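Insecticidal Delta-Endotoxin Cry8Ea1 (Bacillus Thuringiensis, PDB 3EB7) kills susceptible insect larvae, including those of Holotrichia parallela, probably by forming pores in the gut membrane as other three-domain crystal toxins do. Local coordinates at residues D446-I451 / R582-P587; H143-K148 / P223-R228; V501-C506 / V578-I583. All coordinates share one frame; numbering follows the deposited sequence.

Contact 1 of 3, residues D446-I451 / R582-P587; sequences DKITQI and RIELIP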
loop_
_atom_site.group_PDB
_atom_site.type_symbol
_atom_site.label_atom_id
_atom_site.label_comp_id
_atom_site.label_asym_id
_atom_site.label_seq_id
_atom_site.Cartn_x
_atom_site.Cartn_y
_atom_site.Cartn_z
ATOM N N ASP A 446 -17.977 13.923 -8.749
ATOM C CA ASP A 446 -18.391 14.381 -7.444
ATOM C C ASP A 446 -17.374 14.097 -6.328
ATOM O O ASP A 446 -17.672 14.237 -5.151
ATOM C CB ASP A 446 -19.819 13.866 -7.132
ATOM C CG ASP A 446 -19.918 12.330 -6.979
ATOM O OD1 ASP A 446 -19.095 11.533 -7.527
ATOM O OD2 ASP A 446 -20.875 11.908 -6.275
ATOM N N LYS A 447 -16.161 13.723 -6.718
ATOM C CA LYS A 447 -15.079 13.417 -5.793
ATOM C C LYS A 447 -13.779 14.076 -6.307
ATOM O O LYS A 447 -13.680 14.422 -7.484
ATOM C CB LYS A 447 -14.888 11.904 -5.739
ATOM C CG LYS A 447 -16.039 11.195 -5.098
ATOM C CD LYS A 447 -16.064 9.716 -5.459
ATOM C CE LYS A 447 -17.470 9.118 -5.229
ATOM N NZ LYS A 447 -17.410 7.764 -4.593
ATOM N N ILE A 448 -12.824 14.269 -5.407
ATOM C CA ILE A 448 -11.440 14.542 -5.740
ATOM C C ILE A 448 -10.821 13.206 -6.186
ATOM O O ILE A 448 -10.819 12.228 -5.420
ATOM C CB ILE A 448 -10.679 15.153 -4.505
ATOM C CG1 ILE A 448 -11.318 16.501 -4.108
ATOM C CG2 ILE A 448 -9.164 15.261 -4.785
ATOM C CD1 ILE A 448 -10.814 17.170 -2.838
ATOM N N THR A 449 -10.356 13.132 -7.436
ATOM C CA THR A 449 -9.735 11.900 -7.937
ATOM C C THR A 449 -8.224 12.000 -7.832
ATOM O O THR A 449 -7.632 12.942 -8.337
ATOM C CB THR A 449 -10.166 11.600 -9.402
ATOM O OG1 THR A 449 -11.589 11.809 -9.523
ATOM C CG2 THR A 449 -9.882 10.193 -9.744
ATOM N N GLN A 450 -7.589 11.045 -7.151
ATOM C CA GLN A 450 -6.113 10.990 -7.134
ATOM C C GLN A 450 -5.617 9.986 -8.150
ATOM O O GLN A 450 -6.092 8.848 -8.173
ATOM C CB GLN A 450 -5.575 10.634 -5.744
ATOM C CG GLN A 450 -5.839 11.721 -4.709
ATOM C CD GLN A 450 -5.338 11.340 -3.332
ATOM O OE1 GLN A 450 -4.717 10.295 -3.152
ATOM N NE2 GLN A 450 -5.587 12.187 -2.362
ATOM N N ILE A 451 -4.682 10.419 -9.001
ATOM C CA ILE A 451 -4.160 9.603 -10.074
ATOM C C ILE A 451 -2.659 9.713 -10.029
ATOM O O ILE A 451 -2.097 10.691 -10.536
ATOM C CB ILE A 451 -4.597 10.079 -11.492
ATOM C CG1 ILE A 451 -6.091 10.468 -11.523
ATOM C CG2 ILE A 451 -4.158 9.031 -12.574
ATOM C CD1 ILE A 451 -7.060 9.322 -11.850
ATOM N N ARG A 582 1.473 12.572 -8.085
ATOM C CA ARG A 582 0.126 12.316 -8.532
ATOM C C ARG A 582 -0.541 13.577 -9.044
ATOM O O ARG A 582 -0.137 14.691 -8.710
ATOM C CB ARG A 582 -0.695 11.739 -7.375
ATOM C CG ARG A 582 -0.800 12.644 -6.130
ATOM C CD ARG A 582 -1.740 11.976 -5.141
ATOM N NE ARG A 582 -1.789 12.572 -3.800
ATOM C CZ ARG A 582 -1.289 12.000 -2.703
ATOM N NH1 ARG A 582 -1.403 12.588 -1.513
ATOM N NH2 ARG A 582 -0.654 10.844 -2.793
ATOM N N ILE A 583 -1.582 13.391 -9.836
ATOM C CA ILE A 583 -2.472 14.479 -10.213
ATOM C C ILE A 583 -3.738 14.285 -9.414
ATOM O O ILE A 583 -4.199 13.158 -9.245
ATOM C CB ILE A 583 -2.874 14.378 -11.675
ATOM C CG1 ILE A 583 -1.671 14.507 -12.600
ATOM C CG2 ILE A 583 -3.957 15.409 -12.020
ATOM C CD1 ILE A 583 -1.907 13.757 -13.950
ATOM N N GLU A 584 -4.298 15.376 -8.907
ATOM C CA GLU A 584 -5.628 15.329 -8.298
ATOM C C GLU A 584 -6.512 16.214 -9.147
ATOM O O GLU A 584 -6.131 17.332 -9.516
ATOM C CB GLU A 584 -5.627 15.760 -6.827
ATOM C CG GLU A 584 -4.523 15.062 -6.005
ATOM C CD GLU A 584 -4.507 15.477 -4.542
ATOM O OE1 GLU A 584 -4.933 16.596 -4.223
ATOM O OE2 GLU A 584 -4.066 14.684 -3.690
ATOM N N LEU A 585 -7.676 15.652 -9.478
ATOM C CA LEU A 585 -8.707 16.283 -10.260
ATOM C C LEU A 585 -9.819 16.678 -9.312
ATOM O O LEU A 585 -10.328 15.851 -8.547
ATOM C CB LEU A 585 -9.227 15.319 -11.327
ATOM C CG LEU A 585 -8.256 15.166 -12.500
ATOM C CD1 LEU A 585 -8.448 13.830 -13.226
ATOM C CD2 LEU A 585 -8.431 16.350 -13.457
ATOM N N ILE A 586 -10.184 17.955 -9.385
ATOM C CA ILE A 586 -11.094 18.583 -8.441
ATOM C C ILE A 586 -12.235 19.154 -9.271
ATOM O O ILE A 586 -12.005 20.058 -10.087
ATOM C CB ILE A 586 -10.346 19.716 -7.634
ATOM C CG1 ILE A 586 -9.117 19.138 -6.915
ATOM C CG2 ILE A 586 -11.288 20.489 -6.653
ATOM C CD1 ILE A 586 -7.957 20.080 -6.805
ATOM N N PRO A 587 -13.468 18.655 -9.058
ATOM C CA PRO A 587 -14.622 19.224 -9.787
ATOM C C PRO A 587 -14.894 20.708 -9.391
ATOM O O PRO A 587 -14.924 21.059 -8.213
ATOM C CB PRO A 587 -15.793 18.304 -9.378
ATOM C CG PRO A 587 -15.161 17.143 -8.727
ATOM C CD PRO A 587 -13.897 17.607 -8.121
#
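An antiparallel strand pair joins T449, Q450 and I451 to L585, E584 and I583, the short segments running at 164° to each other. T449 and L585 form a hydrogen-bonded pair, T449 N reaching L585 O at 2.9 Å with the return bond from L585 N to T449 O. I451 and I583 form the next, where I451 N lies 2.8 Å from I583 O and I583 N bonds back to I451 O. Between them Q450 and E584 make the non-hydrogen-bonded pair; beside it E584 CA comes within 3.1 Å of T449 O in a CA-H...O contact. The strands belong to the C-terminal beta-sandwich, a fold related to galactose-binding domains, and 582-587 lies in its last strand, between 448-451 and strand 498-507. On the face bearing Q450 and E584, three flat groups line up. The Q450 amide is stacked over one face of the R582 guanidinium, the planes 2° apart and OE1 3.7 Å above, offset toward the rim. R582 gets there because its CG sits between backbone N and carbonyl carbon (chi1 60°) and its chain then runs extended to NE. NE donates to E584 OE2 at 3.1 Å, meeting the carboxylate on its anti side but tilted out of its plane, as part of a salt bridge. That oxygen is also hydrogen-bonded by Y230, while E584 OE1 pairs with R502, so the buried carboxylate is held at both oxygens and probably stays ionised. Q450 NE2 is near E584 OE2 but poorly angled for a bond. The opposite face, with T449, I451, I583 and L585, is mostly apolar: I451 CG1 approaches L585 CD1 at 4.4 Å. At the far end the ring of P587 covers K447 O, with CD 3.3 Å away, while K447 NZ turns to a salt bridge with E233.

Contact 2 of 3, residues H143-K148 / P223-R228; sequences HLLLLK and PMYDMR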
loop_
_atom_site.group_PDB
_atom_site.type_symbol
_atom_site.label_atom_id
_atom_site.label_comp_id
_atom_site.label_asym_id
_atom_site.label_seq_id
_atom_site.Cartn_x
_atom_site.Cartn_y
_atom_site.Cartn_z
ATOM N N HIS A 143 -4.783 9.754 16.296
ATOM C CA HIS A 143 -4.565 11.130 16.746
ATOM C C HIS A 143 -4.857 12.153 15.658
ATOM O O HIS A 143 -5.522 13.149 15.923
ATOM C CB HIS A 143 -3.146 11.325 17.319
ATOM C CG HIS A 143 -2.980 12.620 18.054
ATOM N ND1 HIS A 143 -1.756 13.217 18.260
ATOM C CD2 HIS A 143 -3.905 13.455 18.599
ATOM C CE1 HIS A 143 -1.931 14.342 18.926
ATOM N NE2 HIS A 143 -3.227 14.512 19.141
ATOM N N LEU A 144 -4.412 11.902 14.430
ATOM C CA LEU A 144 -4.715 12.771 13.299
ATOM C C LEU A 144 -6.184 12.758 12.859
ATOM O O LEU A 144 -6.694 13.772 12.320
ATOM C CB LEU A 144 -3.841 12.378 12.099
ATOM C CG LEU A 144 -2.319 12.418 12.281
ATOM C CD1 LEU A 144 -1.600 11.914 11.027
ATOM C CD2 LEU A 144 -1.862 13.845 12.658
ATOM N N LEU A 145 -6.880 11.632 13.035
ATOM C CA LEU A 145 -8.307 11.618 12.743
ATOM C C LEU A 145 -9.095 12.439 13.771
ATOM O O LEU A 145 -10.164 13.007 13.447
ATOM C CB LEU A 145 -8.822 10.200 12.778
ATOM C CG LEU A 145 -8.534 9.271 11.610
ATOM C CD1 LEU A 145 -8.685 7.840 12.116
ATOM C CD2 LEU A 145 -9.531 9.590 10.453
ATOM N N LEU A 146 -8.571 12.488 14.998
ATOM C CA LEU A 146 -9.195 13.199 16.097
ATOM C C LEU A 146 -9.101 14.692 15.813
ATOM O O LEU A 146 -10.108 15.420 15.839
ATOM C CB LEU A 146 -8.485 12.874 17.424
ATOM C CG LEU A 146 -9.130 13.529 18.646
ATOM C CD1 LEU A 146 -10.440 12.881 18.968
ATOM C CD2 LEU A 146 -8.229 13.479 19.855
ATOM N N LEU A 147 -7.889 15.142 15.511
ATOM C CA LEU A 147 -7.643 16.525 15.118
ATOM C C LEU A 147 -8.486 16.966 13.925
ATOM O O LEU A 147 -8.840 18.134 13.817
ATOM C CB LEU A 147 -6.149 16.755 14.886
ATOM C CG LEU A 147 -5.289 17.281 16.070
ATOM C CD1 LEU A 147 -5.944 17.338 17.470
ATOM C CD2 LEU A 147 -4.028 16.497 16.132
ATOM N N LYS A 148 -8.852 16.045 13.050
ATOM C CA LYS A 148 -9.748 16.387 11.939
ATOM C C LYS A 148 -11.209 16.662 12.373
ATOM O O LYS A 148 -11.906 17.462 11.751
ATOM C CB LYS A 148 -9.660 15.316 10.889
ATOM C CG LYS A 148 -10.753 15.239 9.889
ATOM C CD LYS A 148 -10.610 13.864 9.224
ATOM C CE LYS A 148 -11.927 13.350 8.701
ATOM N NZ LYS A 148 -12.377 14.201 7.537
ATOM N N PRO A 223 -2.265 12.633 4.830
ATOM C CA PRO A 223 -2.556 13.973 4.252
ATOM C C PRO A 223 -4.019 14.224 3.945
ATOM O O PRO A 223 -4.466 15.385 3.915
ATOM C CB PRO A 223 -1.744 13.974 2.936
ATOM C CG PRO A 223 -0.670 12.909 3.151
ATOM C CD PRO A 223 -1.337 11.857 3.976
ATOM N N MET A 224 -4.775 13.165 3.693
ATOM C CA MET A 224 -6.182 13.334 3.345
ATOM C C MET A 224 -7.055 13.547 4.587
ATOM O O MET A 224 -8.288 13.692 4.466
ATOM C CB MET A 224 -6.700 12.197 2.474
ATOM C CG MET A 224 -6.265 12.248 0.997
ATOM S SD MET A 224 -4.482 11.953 0.795
ATOM C CE MET A 224 -4.411 10.158 0.721
ATOM N N TYR A 225 -6.431 13.587 5.771
ATOM C CA TYR A 225 -7.168 13.985 6.989
ATOM C C TYR A 225 -7.201 15.492 7.166
ATOM O O TYR A 225 -7.833 15.990 8.097
ATOM C CB TYR A 225 -6.584 13.367 8.244
ATOM C CG TYR A 225 -6.534 11.870 8.256
ATOM C CD1 TYR A 225 -5.670 11.203 9.145
ATOM C CD2 TYR A 225 -7.337 11.101 7.363
ATOM C CE1 TYR A 225 -5.600 9.831 9.175
ATOM C CE2 TYR A 225 -7.270 9.710 7.366
ATOM C CZ TYR A 225 -6.394 9.086 8.287
ATOM O OH TYR A 225 -6.326 7.736 8.316
ATOM N N ASP A 226 -6.500 16.198 6.284
ATOM C CA ASP A 226 -6.548 17.647 6.168
ATOM C C ASP A 226 -7.833 18.040 5.424
ATOM O O ASP A 226 -7.968 17.829 4.216
ATOM C CB ASP A 226 -5.307 18.111 5.409
ATOM C CG ASP A 226 -5.242 19.604 5.201
ATOM O OD1 ASP A 226 -4.235 20.007 4.629
ATOM O OD2 ASP A 226 -6.145 20.383 5.601
ATOM N N MET A 227 -8.778 18.601 6.165
ATOM C CA MET A 227 -10.078 18.901 5.583
ATOM C C MET A 227 -10.146 20.240 4.839
ATOM O O MET A 227 -11.109 20.487 4.124
ATOM C CB MET A 227 -11.208 18.733 6.614
ATOM C CG MET A 227 -11.354 17.270 7.129
ATOM S SD MET A 227 -11.716 15.888 5.933
ATOM C CE MET A 227 -10.211 15.579 5.038
ATOM N N ARG A 228 -9.123 21.078 4.990
ATOM C CA ARG A 228 -8.994 22.251 4.139
ATOM C C ARG A 228 -8.477 21.852 2.760
ATOM O O ARG A 228 -8.960 22.360 1.770
ATOM C CB ARG A 228 -8.116 23.342 4.777
ATOM C CG ARG A 228 -8.566 23.675 6.162
ATOM C CD ARG A 228 -8.103 25.030 6.606
ATOM N NE ARG A 228 -8.359 25.199 8.036
ATOM C CZ ARG A 228 -7.822 26.155 8.801
ATOM N NH1 ARG A 228 -7.000 27.058 8.266
ATOM N NH2 ARG A 228 -8.130 26.217 10.107
HETATM O O HOH W 1 -10.458 11.947 5.703
#
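Y225 packs its ring against L144 and L145 of helix 133-153. Its CB lies 4.2 Å from K148 CD, at the start of a path that runs back along the helix toward N141. The first torsion sets CG anti to the carbonyl carbon (chi1 -58°), sending the ring toward the helix. On one side of the ring CD1 meets L144 CB at 3.7 Å; this methylene sits at the ring edge, in its plane. Further out, CE1 is 3.9 Å from L145 CG, and on the other side CE2 touches L145 CD2. This methyl lies over the ring face, 3.9 Å from the centroid and 14° off the normal, a CH-pi contact that, with L144 at the edge, restricts the ring on two fronts. At the tip, OH is hydrogen-bonded to N141, one turn back on the same helix. At the base of Y225, K148 lays its CB 3.4 Å from Y225 O and its CG beside M227 CG. The position of the K148 amino group next to the M227 sulfur is doubtful. Q171 of helix 161-191 hydrogen-bonds both L144 O and Y225 O, stitching the turn to the bundle. The chain leaving the last helix of the bundle thus packs on the flank of helix 133-153, whose burial among helices 26-40, 99-119 and 161-191 is as expected for the central helix of the N-terminal bundle of three-domain Cry toxins.

Contact 3 of 3, residues V501-C506 / V578-I583; sequences VRIRYC and VYIDRI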
loop_
_atom_site.group_PDB
_atom_site.type_symbol
_atom_site.label_atom_id
_atom_site.label_comp_id
_atom_site.label_asym_id
_atom_site.label_seq_id
_atom_site.Cartn_x
_atom_site.Cartn_y
_atom_site.Cartn_z
ATOM N N VAL A 501 -6.950 21.048 -11.708
ATOM C CA VAL A 501 -5.914 20.079 -11.463
ATOM C C VAL A 501 -4.899 20.657 -10.485
ATOM O O VAL A 501 -4.521 21.822 -10.582
ATOM C CB VAL A 501 -5.154 19.766 -12.810
ATOM C CG1 VAL A 501 -3.797 19.144 -12.574
ATOM C CG2 VAL A 501 -5.983 18.853 -13.693
ATOM N N ARG A 502 -4.428 19.824 -9.556
ATOM C CA ARG A 502 -3.217 20.133 -8.824
ATOM C C ARG A 502 -2.333 18.904 -8.819
ATOM O O ARG A 502 -2.822 17.777 -8.836
ATOM C CB ARG A 502 -3.496 20.659 -7.416
ATOM C CG ARG A 502 -4.485 19.844 -6.622
ATOM C CD ARG A 502 -4.473 20.282 -5.189
ATOM N NE ARG A 502 -5.101 19.247 -4.417
ATOM C CZ ARG A 502 -6.002 19.434 -3.459
ATOM N NH1 ARG A 502 -6.337 20.658 -3.097
ATOM N NH2 ARG A 502 -6.527 18.378 -2.838
ATOM N N ILE A 503 -1.031 19.138 -8.816
ATOM C CA ILE A 503 -0.064 18.087 -8.998
ATOM C C ILE A 503 0.827 18.045 -7.779
ATOM O O ILE A 503 1.388 19.052 -7.405
ATOM C CB ILE A 503 0.784 18.312 -10.291
ATOM C CG1 ILE A 503 -0.089 18.243 -11.551
ATOM C CG2 ILE A 503 1.870 17.262 -10.428
ATOM C CD1 ILE A 503 -0.315 19.550 -12.165
ATOM N N ARG A 504 0.948 16.878 -7.154
ATOM C CA ARG A 504 1.840 16.715 -6.009
ATOM C C ARG A 504 3.263 16.428 -6.509
ATOM O O ARG A 504 3.481 15.519 -7.317
ATOM C CB ARG A 504 1.333 15.601 -5.077
ATOM C CG ARG A 504 1.997 15.588 -3.699
ATOM C CD ARG A 504 1.156 14.753 -2.666
ATOM N NE ARG A 504 1.819 14.713 -1.360
ATOM C CZ ARG A 504 2.109 13.607 -0.679
ATOM N NH1 ARG A 504 1.762 12.403 -1.150
ATOM N NH2 ARG A 504 2.742 13.702 0.491
ATOM N N TYR A 505 4.225 17.227 -6.050
ATOM C CA TYR A 505 5.593 17.101 -6.536
ATOM C C TYR A 505 6.634 17.411 -5.473
ATOM O O TYR A 505 6.332 17.935 -4.437
ATOM C CB TYR A 505 5.826 17.997 -7.755
ATOM C CG TYR A 505 6.006 19.463 -7.386
ATOM C CD1 TYR A 505 4.904 20.298 -7.246
ATOM C CD2 TYR A 505 7.288 20.000 -7.143
ATOM C CE1 TYR A 505 5.057 21.645 -6.906
ATOM C CE2 TYR A 505 7.451 21.335 -6.789
ATOM C CZ TYR A 505 6.330 22.151 -6.683
ATOM O OH TYR A 505 6.470 23.469 -6.333
ATOM N N CYS A 506 7.874 17.063 -5.762
ATOM C CA CYS A 506 8.995 17.488 -4.971
ATOM C C CYS A 506 10.107 17.825 -5.985
ATOM O O CYS A 506 10.355 17.030 -6.920
ATOM C CB CYS A 506 9.406 16.365 -4.019
ATOM S SG CYS A 506 10.937 16.694 -3.099
ATOM N N VAL A 578 13.073 16.903 -10.587
ATOM C CA VAL A 578 11.651 17.025 -10.286
ATOM C C VAL A 578 11.041 15.606 -10.146
ATOM O O VAL A 578 11.098 14.804 -11.097
ATOM C CB VAL A 578 10.927 17.783 -11.424
ATOM C CG1 VAL A 578 9.436 18.009 -11.123
ATOM C CG2 VAL A 578 11.616 19.106 -11.719
ATOM N N TYR A 579 10.476 15.302 -8.976
ATOM C CA TYR A 579 9.643 14.102 -8.795
ATOM C C TYR A 579 8.186 14.464 -8.925
ATOM O O TYR A 579 7.727 15.410 -8.275
ATOM C CB TYR A 579 9.807 13.518 -7.407
ATOM C CG TYR A 579 11.192 13.141 -7.050
ATOM C CD1 TYR A 579 11.998 14.044 -6.408
ATOM C CD2 TYR A 579 11.715 11.879 -7.377
ATOM C CE1 TYR A 579 13.264 13.741 -6.064
ATOM C CE2 TYR A 579 13.034 11.560 -7.048
ATOM C CZ TYR A 579 13.795 12.505 -6.372
ATOM O OH TYR A 579 15.109 12.272 -5.958
ATOM N N ILE A 580 7.453 13.739 -9.755
ATOM C CA ILE A 580 5.994 13.919 -9.850
ATOM C C ILE A 580 5.245 12.717 -9.245
ATOM O O ILE A 580 5.459 11.583 -9.636
ATOM C CB ILE A 580 5.539 14.216 -11.290
ATOM C CG1 ILE A 580 6.260 15.474 -11.802
ATOM C CG2 ILE A 580 4.000 14.396 -11.335
ATOM C CD1 ILE A 580 5.815 15.854 -13.198
ATOM N N ASP A 581 4.421 12.985 -8.248
ATOM C CA ASP A 581 3.729 11.937 -7.490
ATOM C C ASP A 581 2.386 11.618 -8.118
ATOM O O ASP A 581 2.186 10.522 -8.630
ATOM C CB ASP A 581 3.555 12.331 -6.013
ATOM C CG ASP A 581 2.518 11.443 -5.253
ATOM O OD1 ASP A 581 1.874 11.965 -4.330
ATOM O OD2 ASP A 581 2.336 10.225 -5.546
ATOM N N ARG A 582 1.473 12.572 -8.085
ATOM C CA ARG A 582 0.126 12.316 -8.532
ATOM C C ARG A 582 -0.541 13.577 -9.044
ATOM O O ARG A 582 -0.137 14.691 -8.710
ATOM C CB ARG A 582 -0.695 11.739 -7.375
ATOM C CG ARG A 582 -0.800 12.644 -6.130
ATOM C CD ARG A 582 -1.740 11.976 -5.141
ATOM N NE ARG A 582 -1.789 12.572 -3.800
ATOM C CZ ARG A 582 -1.289 12.000 -2.703
ATOM N NH1 ARG A 582 -1.403 12.588 -1.513
ATOM N NH2 ARG A 582 -0.654 10.844 -2.793
ATOM N N ILE A 583 -1.582 13.391 -9.836
ATOM C CA ILE A 583 -2.472 14.479 -10.213
ATOM C C ILE A 583 -3.738 14.285 -9.414
ATOM O O ILE A 583 -4.199 13.158 -9.245
ATOM C CB ILE A 583 -2.874 14.378 -11.675
ATOM C CG1 ILE A 583 -1.671 14.507 -12.600
ATOM C CG2 ILE A 583 -3.957 15.409 -12.020
ATOM C CD1 ILE A 583 -1.907 13.757 -13.950
#
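R504 faces both D581 and R582, in a beta bulge between the non-hydrogen-bonded pairs Y505–I580 and I503–I583. R504 N bonds to R582 O and D581 N returns to R504 O, both at 2.9 Å, while D581 takes a helix-like psi of -66°. All three side chains fall on one face. R504, its CG anti to the backbone N (chi1 -166°) and its chain extended, passes CD over one face of the R582 guanidinium. Its NH1 reaches D581 OD1 at 3.2 Å, a salt bridge met from above the carboxylate plane, with the two planes 71° apart. NH1 also lies 3.2 Å from R582 NH1; the carboxylate, whose charge faces both arginines, probably offsets their proximity, and R582 NE also pairs with E584. Beyond the bulge, C506 and Y579 resume regular pairing, Y579 N to C506 O at 2.7 Å, with this oxygen at the Y579 ring edge. The other face, bar Y505 (OH bonded to N528 O), is aliphatic: I503 CG2 meets I580 CG2 at 3.7 Å, and V501 CG1 packs on I583 CG2. I503 turns to strand 511-517 and I580 to strand 559-567 of the sandwich's second sheet, while strand 545-548 flanks 501-506 along its other edge.

Overall arrangement
From the N terminus, contact 2 comes first: it closes a largely helical excursion of 74 residues, bringing the exit from helix 198-220 back onto helix 133-153. It is complete before either sandwich contact opens. Contact 1 then starts at 446-451 and contact 3 at 501-506; both end on strand 578-588, so the loop of contact 3 lies wholly within that of contact 1, the two overlapping at R582 and I583. Strand 578-588 thereby joins 448-452 and 498-507 into one sheet, with R502 and E584 bridging contacts 3 and 1. M224, in the second segment of contact 2, packs on Q450 and R582, bringing the helical bundle against the C-terminal sandwich.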